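Local coordinates for protein ADP-dependent L-serine kinase SerK (Thermococcus kodakarensis KOD1, PDB 5X0J) that phosphorylates free L-serine with ADP as phosphate donor, yielding O-phospho-L-serine and AMP in the first step of cysteine biosynthesis from serine, at residues P28-V33 / K221-V226; T101-F106 / V197-A202; E138-L143 / E156-V161. The protein carries 1 engineered substitution. One frame throughout, in Å; residues are numbered along the deposited sequence.

In the fold
Interactions 1 and 2 both touch phosphoserine, and interaction 3 lies behind them. Interaction 1 closes directly on the ligand, joining a loop of the ParB-like part to strand 224-226. Interaction 2, its centre about 12 Å from that of interaction 1, pairs strands 98-107 and 196-199 and sends Trp102 to the same ligand. The two meet where Thr222 O lies 2.7 Å from Thr101 OG1, probably hydrogen-bonded. Interaction 3 lies farther out, its centre about 10 Å from that of interaction 2; the Phe141 side chain stays about 13 Å from phosphoserine, yet Ile199 N comes 2.8 Å from Ala142 O, a probable hydrogen bond between the neighbouring strands 196-199 and 141-144.

Interaction 1 of 3, residues P28-V33 / K221-V226; sequences PHQQLV and KTTRHV. Engineered in segment 28-33: Gln30 (natural residue Glu). With SEP (phosphoserine), chain C.
His29 and Thr223 meet from opposite directions, the imidazole presenting its edge so that NE2 lies 2.7 Å from Thr223 OG1 in a nearly straight hydrogen bond (165°). The same hydroxyl oxygen receives the phosphoserine amino group, N to OG1 2.9 Å, and is thereby held between ring and ligand. Beside it, Gln30, engineered in place of the natural glutamate at the inferred active-site position, turns its amide oxygen to the backbone: Thr223 N donates to Gln30 OE1 over 3.0 Å, in the carbonyl plane and on a lone pair. The amide nitrogen of Gln30 then faces the ligand, with NE2 2.7 Å from phosphoserine OG, although the bent geometry makes this a weak hydrogen bond. Phosphoserine lies between the loop after strand 26-27 in the ParB-like part and the segment leading into strand 224-226; Gln30 meets its OG, while 221-226 meets the amino, carboxylate and phosphate groups. His225 grips the carboxylate twice, its backbone N 2.8 Å from OXT and its ring ND1, edge-on, 3.0 Å from that same oxygen. At the phosphate end, the Lys221 chain bends at chi2 (-64°) and runs out extended to place NZ 2.9 Å from O1P of phosphoserine; Glu36 and Glu4 also form salt bridges with this ammonium. One water takes the Lys221 backbone N-H and lies near both Gln31 O and phosphoserine O2P. His71, itself hydrogen-bonded to phosphoserine, bonds the backbone N of His29 through NE2; farther out, Tyr92 OH bonds His225 NE2, helping to set the orientation of that ring.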
loop_
_atom_site.group_PDB
_atom_site.type_symbol
_atom_site.label_atom_id
_atom_site.label_comp_id
_atom_site.label_asym_id
_atom_site.label_seq_id
_atom_site.Cartn_x
_atom_site.Cartn_y
_atom_site.Cartn_z
ATOM N N PRO A 28 0.623 5.517 -11.806
ATOM C CA PRO A 28 0.890 5.089 -10.424
ATOM C C PRO A 28 1.384 6.255 -9.566
ATOM O O PRO A 28 1.983 7.199 -10.076
ATOM C CB PRO A 28 1.987 4.048 -10.596
ATOM C CG PRO A 28 2.739 4.534 -11.777
ATOM C CD PRO A 28 1.716 5.096 -12.709
ATOM N N HIS A 29 1.052 6.229 -8.282
ATOM C CA HIS A 29 1.647 7.119 -7.300
ATOM C C HIS A 29 2.506 6.470 -6.225
ATOM O O HIS A 29 3.011 7.171 -5.349
ATOM C CB HIS A 29 0.564 8.005 -6.668
ATOM C CG HIS A 29 -0.356 7.303 -5.707
ATOM N ND1 HIS A 29 -1.571 6.772 -6.088
ATOM C CD2 HIS A 29 -0.262 7.090 -4.372
ATOM C CE1 HIS A 29 -2.183 6.267 -5.030
ATOM N NE2 HIS A 29 -1.405 6.436 -3.980
ATOM N N GLN A 30 2.710 5.162 -6.293
ATOM C CA GLN A 30 3.558 4.487 -5.302
ATOM C C GLN A 30 4.138 3.184 -5.840
ATOM O O GLN A 30 3.707 2.668 -6.876
ATOM C CB GLN A 30 2.854 4.335 -3.930
ATOM C CG GLN A 30 1.486 3.693 -3.924
ATOM C CD GLN A 30 0.700 3.913 -2.639
ATOM O OE1 GLN A 30 0.854 4.932 -1.946
ATOM N NE2 GLN A 30 -0.188 2.972 -2.339
ATOM N N GLN A 31 5.165 2.701 -5.150
ATOM C CA GLN A 31 5.880 1.471 -5.486
ATOM C C GLN A 31 5.107 0.199 -5.100
ATOM O O GLN A 31 4.056 0.256 -4.450
ATOM C CB GLN A 31 7.235 1.469 -4.780
ATOM C CG GLN A 31 8.191 2.555 -5.260
ATOM C CD GLN A 31 9.424 2.682 -4.404
ATOM O OE1 GLN A 31 9.370 2.572 -3.182
ATOM N NE2 GLN A 31 10.557 2.920 -5.038
ATOM N N LEU A 32 5.641 -0.942 -5.532
ATOM C CA LEU A 32 5.030 -2.263 -5.359
ATOM C C LEU A 32 5.723 -3.092 -4.286
ATOM O O LEU A 32 6.880 -2.861 -3.982
ATOM C CB LEU A 32 5.077 -3.041 -6.679
ATOM C CG LEU A 32 4.534 -2.330 -7.919
ATOM C CD1 LEU A 32 4.546 -3.267 -9.115
ATOM C CD2 LEU A 32 3.121 -1.810 -7.663
ATOM N N VAL A 33 4.969 -4.019 -3.697
ATOM C CA VAL A 33 5.428 -5.100 -2.830
ATOM C C VAL A 33 5.380 -6.374 -3.672
ATOM O O VAL A 33 4.319 -6.725 -4.233
ATOM C CB VAL A 33 4.483 -5.253 -1.612
ATOM C CG1 VAL A 33 4.977 -6.356 -0.673
ATOM C CG2 VAL A 33 4.338 -3.910 -0.889
ATOM N N LYS A 221 2.273 1.252 -0.496
ATOM C CA LYS A 221 1.150 1.280 0.444
ATOM C C LYS A 221 1.091 2.557 1.289
ATOM O O LYS A 221 0.534 2.574 2.381
ATOM C CB LYS A 221 1.176 0.026 1.332
ATOM C CG LYS A 221 1.179 -1.296 0.573
ATOM C CD LYS A 221 -0.103 -1.495 -0.216
ATOM C CE LYS A 221 -0.173 -2.903 -0.753
ATOM N NZ LYS A 221 -1.451 -3.148 -1.490
ATOM N N THR A 222 1.668 3.638 0.780
ATOM C CA THR A 222 1.637 4.911 1.484
ATOM C C THR A 222 0.209 5.419 1.669
ATOM O O THR A 222 -0.153 5.848 2.765
ATOM C CB THR A 222 2.532 5.939 0.770
ATOM O OG1 THR A 222 3.896 5.534 0.918
ATOM C CG2 THR A 222 2.339 7.348 1.321
ATOM N N THR A 223 -0.602 5.356 0.619
ATOM C CA THR A 223 -1.986 5.799 0.705
ATOM C C THR A 223 -2.934 4.642 1.017
ATOM O O THR A 223 -2.805 3.553 0.468
ATOM C CB THR A 223 -2.456 6.430 -0.607
ATOM O OG1 THR A 223 -2.336 5.473 -1.660
ATOM C CG2 THR A 223 -1.637 7.654 -0.956
ATOM N N ARG A 224 -3.865 4.897 1.928
ATOM C CA ARG A 224 -4.977 4.000 2.178
ATOM C C ARG A 224 -6.234 4.836 2.007
ATOM O O ARG A 224 -6.648 5.532 2.920
ATOM C CB ARG A 224 -4.907 3.376 3.580
ATOM C CG ARG A 224 -6.068 2.444 3.886
ATOM C CD ARG A 224 -5.869 1.658 5.175
ATOM N NE ARG A 224 -5.943 2.466 6.389
ATOM C CZ ARG A 224 -7.064 2.873 6.986
ATOM N NH1 ARG A 224 -8.254 2.586 6.496
ATOM N NH2 ARG A 224 -6.991 3.599 8.102
ATOM N N HIS A 225 -6.825 4.788 0.817
ATOM C CA HIS A 225 -8.017 5.570 0.517
ATOM C C HIS A 225 -9.266 4.875 1.006
ATOM O O HIS A 225 -9.414 3.669 0.848
ATOM C CB HIS A 225 -8.130 5.825 -0.981
ATOM C CG HIS A 225 -7.037 6.686 -1.536
ATOM N ND1 HIS A 225 -5.856 6.170 -2.026
ATOM C CD2 HIS A 225 -6.953 8.027 -1.685
ATOM C CE1 HIS A 225 -5.098 7.161 -2.462
ATOM N NE2 HIS A 225 -5.734 8.298 -2.257
ATOM N N VAL A 226 -10.181 5.669 1.539
ATOM C CA VAL A 226 -11.402 5.209 2.176
ATOM C C VAL A 226 -12.592 5.926 1.530
ATOM O O VAL A 226 -12.611 7.163 1.530
ATOM C CB VAL A 226 -11.341 5.581 3.678
ATOM C CG1 VAL A 226 -12.692 5.424 4.364
ATOM C CG2 VAL A 226 -10.259 4.763 4.376
HETATM N N SEP C . -3.410 3.085 -2.798
HETATM C CA SEP C . -3.948 1.856 -2.140
HETATM C CB SEP C . -2.796 1.100 -1.475
HETATM O OG SEP C . -1.821 0.775 -2.465
HETATM C C SEP C . -5.047 2.215 -1.175
HETATM O O SEP C . -5.391 1.403 -0.293
HETATM O OXT SEP C . -5.623 3.317 -1.246
HETATM P P SEP C . -2.127 -0.338 -3.606
HETATM O O1P SEP C . -3.121 -1.299 -2.973
HETATM O O2P SEP C . -0.769 -0.921 -3.834
HETATM O O3P SEP C . -2.661 0.440 -4.781
HETATM O O HOH W 1 1.528 0.226 -2.996
#

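Interaction 2 of 3, residues T101-F106 / V197-A202; sequences TWYPAF and VFIRKA. With SEP (phosphoserine), chain C.
Arg200 starts with its CG between the backbone N and the carbonyl carbon (chi1 51°) and then runs extended to NE, a course that carries its guanidinium across to Thr101 and Trp102. There it grips a single atom side-on: NE lies 3.1 Å and NH2 2.9 Å from Trp102 O. That oxygen is close to the guanidinium plane, while the two nitrogens reach it from opposite faces of its own carbonyl plane; two N-H donors thus converge on this one carbonyl oxygen, which restrains the peptide after Trp102. NH1 bonds Ser219 OG, NH2 also bonds Pro220 O, and Thr101 OG1, alongside NE, is bonded to Thr222 O. The Trp102 side chain leaves its backbone pointing away from 197-202, and its indole NE1 donates to the carboxylate oxygen O of phosphoserine over 3.0 Å at 164°, linking the strand to the bound ligand. Farther along, strands 98-107 and 196-199 pair antiparallel in the antiparallel sheet of the C-terminal part, with Ala105 and Val197 forming a non-hydrogen-bonded pair. Next to it, Phe198 N donates to Pro104 O at 2.7 Å, and the Pro104 ring crosses the Phe198 side chain at about a right angle. Phe198 CE1 comes to the edge of the Phe106 ring, 3.7 Å from CE2; Val161 and Leu165 of helix 155-170 pack against Phe198 as well. Tyr103 receives Ile199 CD1 over one face of its ring, whereas its CB rests against Val197 CG2, with helix 182-190 touching this group through Lys182, Ala185 and Met189. A water at the ring edge joins Tyr103 OH to Arg200 O.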
loop_
_atom_site.group_PDB
_atom_site.type_symbol
_atom_site.label_atom_id
_atom_site.label_comp_id
_atom_site.label_asym_id
_atom_site.label_seq_id
_atom_site.Cartn_x
_atom_site.Cartn_y
_atom_site.Cartn_z
ATOM N N THR A 101 -3.149 5.699 5.875
ATOM C CA THR A 101 -1.971 4.967 5.412
ATOM C C THR A 101 -2.077 3.488 5.775
ATOM O O THR A 101 -3.003 3.066 6.484
ATOM C CB THR A 101 -0.680 5.623 5.967
ATOM O OG1 THR A 101 0.473 5.154 5.257
ATOM C CG2 THR A 101 -0.480 5.355 7.456
ATOM N N TRP A 102 -1.119 2.714 5.278
ATOM C CA TRP A 102 -0.906 1.330 5.657
ATOM C C TRP A 102 0.424 1.277 6.386
ATOM O O TRP A 102 1.419 1.867 5.938
ATOM C CB TRP A 102 -0.825 0.407 4.436
ATOM C CG TRP A 102 -2.075 0.317 3.635
ATOM C CD1 TRP A 102 -2.378 1.014 2.508
ATOM C CD2 TRP A 102 -3.182 -0.554 3.875
ATOM N NE1 TRP A 102 -3.606 0.637 2.030
ATOM C CE2 TRP A 102 -4.129 -0.316 2.863
ATOM C CE3 TRP A 102 -3.467 -1.511 4.858
ATOM C CZ2 TRP A 102 -5.341 -1.003 2.797
ATOM C CZ3 TRP A 102 -4.679 -2.181 4.807
ATOM C CH2 TRP A 102 -5.608 -1.920 3.787
ATOM N N TYR A 103 0.450 0.534 7.489
ATOM C CA TYR A 103 1.656 0.375 8.302
ATOM C C TYR A 103 2.326 -0.959 7.980
ATOM O O TYR A 103 1.708 -1.997 8.186
ATOM C CB TYR A 103 1.292 0.446 9.798
ATOM C CG TYR A 103 0.527 1.686 10.156
ATOM C CD1 TYR A 103 1.161 2.917 10.220
ATOM C CD2 TYR A 103 -0.838 1.640 10.402
ATOM C CE1 TYR A 103 0.450 4.069 10.530
ATOM C CE2 TYR A 103 -1.554 2.775 10.707
ATOM C CZ TYR A 103 -0.906 3.984 10.784
ATOM O OH TYR A 103 -1.627 5.106 11.082
ATOM N N PRO A 104 3.579 -0.942 7.466
ATOM C CA PRO A 104 4.284 -2.210 7.288
ATOM C C PRO A 104 4.511 -2.861 8.641
ATOM O O PRO A 104 4.760 -2.154 9.625
ATOM C CB PRO A 104 5.626 -1.809 6.652
ATOM C CG PRO A 104 5.491 -0.382 6.257
ATOM C CD PRO A 104 4.406 0.218 7.073
ATOM N N ALA A 105 4.457 -4.185 8.683
ATOM C CA ALA A 105 4.670 -4.942 9.922
ATOM C C ALA A 105 5.288 -6.276 9.584
ATOM O O ALA A 105 5.161 -6.758 8.466
ATOM C CB ALA A 105 3.361 -5.147 10.661
ATOM N N PHE A 106 5.942 -6.893 10.559
ATOM C CA PHE A 106 6.531 -8.195 10.317
ATOM C C PHE A 106 6.456 -9.131 11.495
ATOM O O PHE A 106 6.453 -8.696 12.660
ATOM C CB PHE A 106 7.980 -8.093 9.815
ATOM C CG PHE A 106 8.956 -7.525 10.809
ATOM C CD1 PHE A 106 9.594 -8.348 11.734
ATOM C CD2 PHE A 106 9.269 -6.179 10.797
ATOM C CE1 PHE A 106 10.506 -7.822 12.644
ATOM C CE2 PHE A 106 10.181 -5.651 11.699
ATOM C CZ PHE A 106 10.803 -6.475 12.623
ATOM N N VAL A 197 5.766 -3.249 14.135
ATOM C CA VAL A 197 5.046 -2.449 13.148
ATOM C C VAL A 197 5.839 -1.158 12.902
ATOM O O VAL A 197 6.535 -0.668 13.793
ATOM C CB VAL A 197 3.578 -2.185 13.592
ATOM C CG1 VAL A 197 3.508 -1.326 14.843
ATOM C CG2 VAL A 197 2.773 -1.523 12.477
ATOM N N PHE A 198 5.759 -0.642 11.681
ATOM C CA PHE A 198 6.404 0.602 11.278
ATOM C C PHE A 198 5.330 1.679 11.159
ATOM O O PHE A 198 4.449 1.577 10.292
ATOM C CB PHE A 198 7.100 0.458 9.927
ATOM C CG PHE A 198 8.336 -0.394 9.935
ATOM C CD1 PHE A 198 8.242 -1.764 9.838
ATOM C CD2 PHE A 198 9.601 0.187 9.966
ATOM C CE1 PHE A 198 9.381 -2.556 9.806
ATOM C CE2 PHE A 198 10.741 -0.597 9.926
ATOM C CZ PHE A 198 10.631 -1.974 9.840
ATOM N N ILE A 199 5.415 2.707 11.997
ATOM C CA ILE A 199 4.431 3.793 12.033
ATOM C C ILE A 199 4.928 4.970 11.202
ATOM O O ILE A 199 6.096 5.364 11.298
ATOM C CB ILE A 199 4.179 4.271 13.480
ATOM C CG1 ILE A 199 3.749 3.108 14.393
ATOM C CG2 ILE A 199 3.180 5.429 13.521
ATOM C CD1 ILE A 199 2.479 2.392 13.999
ATOM N N ARG A 200 4.043 5.539 10.387
ATOM C CA ARG A 200 4.325 6.737 9.596
ATOM C C ARG A 200 3.095 7.622 9.556
ATOM O O ARG A 200 1.972 7.127 9.656
ATOM C CB ARG A 200 4.715 6.366 8.165
ATOM C CG ARG A 200 3.734 5.414 7.488
ATOM C CD ARG A 200 4.005 5.357 5.996
ATOM N NE ARG A 200 3.423 4.165 5.388
ATOM C CZ ARG A 200 3.851 3.603 4.259
ATOM N NH1 ARG A 200 4.874 4.126 3.581
ATOM N NH2 ARG A 200 3.267 2.492 3.821
ATOM N N LYS A 201 3.312 8.921 9.406
ATOM C CA LYS A 201 2.236 9.878 9.155
ATOM C C LYS A 201 1.628 9.564 7.796
ATOM O O LYS A 201 2.336 9.157 6.876
ATOM C CB LYS A 201 2.779 11.313 9.176
ATOM C CG LYS A 201 1.729 12.413 9.048
ATOM C CD LYS A 201 2.374 13.789 8.926
ATOM C CE LYS A 201 1.331 14.901 8.877
ATOM N NZ LYS A 201 0.385 14.776 7.735
ATOM N N ALA A 202 0.317 9.737 7.683
ATOM C CA ALA A 202 -0.360 9.547 6.407
ATOM C C ALA A 202 -0.130 10.755 5.504
ATOM O O ALA A 202 0.015 11.878 5.980
ATOM C CB ALA A 202 -1.842 9.374 6.635
HETATM N N SEP C . -3.410 3.085 -2.798
HETATM C CA SEP C . -3.948 1.856 -2.140
HETATM C CB SEP C . -2.796 1.100 -1.475
HETATM O OG SEP C . -1.821 0.775 -2.465
HETATM C C SEP C . -5.047 2.215 -1.175
HETATM O O SEP C . -5.391 1.403 -0.293
HETATM O OXT SEP C . -5.623 3.317 -1.246
HETATM P P SEP C . -2.127 -0.338 -3.606
HETATM O O1P SEP C . -3.121 -1.299 -2.973
HETATM O O2P SEP C . -0.769 -0.921 -3.834
HETATM O O3P SEP C . -2.661 0.440 -4.781
HETATM O O HOH W 2 -0.475 7.467 10.889
#

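Interaction 3 of 3, residues E138-L143 / E156-V161; sequences EIAFAL and EEQKKV
Gln158 NE2 reaches across to the main chain and donates to Ala140 O over 2.9 Å, in an almost straight bond (170°). The oxygen is met in its carbonyl plane on a lone pair, and it lies in turn within 2° of the glutamine amide plane, so the two flat groups share a well-directed bond. From CG onward the Gln158 chain is extended (chi2 173°), which carries the amide from the helix to the main chain of Ala140; on the way CG passes the Ala140 methyl, 3.8 Å from CB. That methyl also meets Glu157 CB at 3.7 Å, so it touches two consecutive helix residues, Glu157 and Gln158. Here helix 155-170 packs against segment 138-143, which runs into strand 141-144; a classic beta bulge sets Ala140 and Phe141 opposite the single residue Ile151 of the neighbouring strand. The first side-chain bond of Phe141 points toward the helix, and its CE2 lies 3.7 Å from Gln158 CA. Val161, about one turn further on, brings CG1 to 3.8 Å from Phe141 CD2, the two side chains crossing at a slant. Arg200 packs on another part of the Phe141 ring, while Ile151 and Leu122 continue the apolar surroundings of Val161.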
loop_
_atom_site.group_PDB
_atom_site.type_symbol
_atom_site.label_atom_id
_atom_site.label_comp_id
_atom_site.label_asym_id
_atom_site.label_seq_id
_atom_site.Cartn_x
_atom_site.Cartn_y
_atom_site.Cartn_z
ATOM N N GLU A 138 7.997 13.695 11.516
ATOM C CA GLU A 138 9.347 14.199 11.789
ATOM C C GLU A 138 10.440 13.212 11.420
ATOM O O GLU A 138 11.600 13.603 11.275
ATOM C CB GLU A 138 9.467 14.562 13.269
ATOM C CG GLU A 138 8.622 15.772 13.637
ATOM C CD GLU A 138 8.416 15.950 15.125
ATOM O OE1 GLU A 138 8.940 15.152 15.926
ATOM O OE2 GLU A 138 7.704 16.903 15.503
ATOM N N ILE A 139 10.085 11.935 11.322
ATOM C CA ILE A 139 10.992 10.858 10.946
ATOM C C ILE A 139 10.313 9.995 9.881
ATOM O O ILE A 139 9.103 10.118 9.668
ATOM C CB ILE A 139 11.385 10.006 12.177
ATOM C CG1 ILE A 139 10.166 9.373 12.860
ATOM C CG2 ILE A 139 12.143 10.861 13.190
ATOM C CD1 ILE A 139 10.536 8.447 14.001
ATOM N N ALA A 140 11.090 9.130 9.232
ATOM C CA ALA A 140 10.572 8.303 8.133
ATOM C C ALA A 140 9.600 7.247 8.668
ATOM O O ALA A 140 8.498 7.078 8.147
ATOM C CB ALA A 140 11.723 7.640 7.397
ATOM N N PHE A 141 10.020 6.539 9.709
ATOM C CA PHE A 141 9.195 5.533 10.360
ATOM C C PHE A 141 9.613 5.402 11.818
ATOM O O PHE A 141 10.791 5.587 12.144
ATOM C CB PHE A 141 9.420 4.138 9.750
ATOM C CG PHE A 141 8.685 3.846 8.463
ATOM C CD1 PHE A 141 7.298 3.687 8.431
ATOM C CD2 PHE A 141 9.401 3.615 7.294
ATOM C CE1 PHE A 141 6.647 3.347 7.248
ATOM C CE2 PHE A 141 8.749 3.300 6.114
ATOM C CZ PHE A 141 7.378 3.155 6.090
ATOM N N ALA A 142 8.658 5.051 12.674
ATOM C CA ALA A 142 8.945 4.489 13.997
ATOM C C ALA A 142 8.802 2.982 13.895
ATOM O O ALA A 142 7.784 2.498 13.405
ATOM C CB ALA A 142 7.996 5.040 15.048
ATOM N N LEU A 143 9.817 2.257 14.347
ATOM C CA LEU A 143 9.790 0.796 14.405
ATOM C C LEU A 143 9.470 0.415 15.836
ATOM O O LEU A 143 10.306 0.617 16.727
ATOM C CB LEU A 143 11.150 0.247 13.971
ATOM C CG LEU A 143 11.425 -1.239 14.168
ATOM C CD1 LEU A 143 10.377 -2.071 13.453
ATOM C CD2 LEU A 143 12.813 -1.564 13.652
ATOM N N GLU A 156 12.798 9.256 0.906
ATOM C CA GLU A 156 13.870 8.375 0.450
ATOM C C GLU A 156 14.118 7.265 1.457
ATOM O O GLU A 156 14.312 6.118 1.087
ATOM C CB GLU A 156 15.154 9.162 0.178
ATOM C CG GLU A 156 15.102 10.017 -1.081
ATOM N N GLU A 157 14.067 7.613 2.736
ATOM C CA GLU A 157 14.291 6.644 3.796
ATOM C C GLU A 157 13.120 5.669 3.912
ATOM O O GLU A 157 13.340 4.488 4.141
ATOM C CB GLU A 157 14.573 7.343 5.130
ATOM C CG GLU A 157 15.962 7.980 5.203
ATOM C CD GLU A 157 16.121 9.243 4.365
ATOM O OE1 GLU A 157 17.270 9.563 3.965
ATOM O OE2 GLU A 157 15.125 9.949 4.121
ATOM N N GLN A 158 11.898 6.156 3.711
ATOM C CA GLN A 158 10.747 5.263 3.664
ATOM C C GLN A 158 10.869 4.233 2.538
ATOM O O GLN A 158 10.516 3.075 2.707
ATOM C CB GLN A 158 9.447 6.059 3.522
ATOM C CG GLN A 158 9.112 6.885 4.759
ATOM C CD GLN A 158 7.929 7.813 4.579
ATOM O OE1 GLN A 158 7.579 8.205 3.460
ATOM N NE2 GLN A 158 7.298 8.169 5.689
ATOM N N LYS A 159 11.391 4.657 1.393
ATOM C CA LYS A 159 11.659 3.723 0.302
ATOM C C LYS A 159 12.736 2.696 0.648
ATOM O O LYS A 159 12.607 1.523 0.318
ATOM C CB LYS A 159 12.015 4.472 -0.977
ATOM C CG LYS A 159 10.854 5.265 -1.549
ATOM C CD LYS A 159 11.248 6.014 -2.805
ATOM C CE LYS A 159 10.030 6.630 -3.463
ATOM N NZ LYS A 159 10.397 7.516 -4.602
ATOM N N LYS A 160 13.803 3.126 1.321
ATOM C CA LYS A 160 14.870 2.192 1.691
ATOM C C LYS A 160 14.356 1.159 2.691
ATOM O O LYS A 160 14.651 -0.028 2.563
ATOM C CB LYS A 160 16.079 2.939 2.256
ATOM C CG LYS A 160 16.803 3.772 1.214
ATOM C CD LYS A 160 17.973 4.546 1.800
ATOM C CE LYS A 160 18.597 5.463 0.760
ATOM N NZ LYS A 160 19.676 6.316 1.321
ATOM N N VAL A 161 13.576 1.609 3.673
ATOM C CA VAL A 161 12.951 0.681 4.622
ATOM C C VAL A 161 12.076 -0.336 3.886
ATOM O O VAL A 161 12.178 -1.532 4.114
ATOM C CB VAL A 161 12.108 1.419 5.689
ATOM C CG1 VAL A 161 11.262 0.447 6.506
ATOM C CG2 VAL A 161 13.008 2.221 6.617
#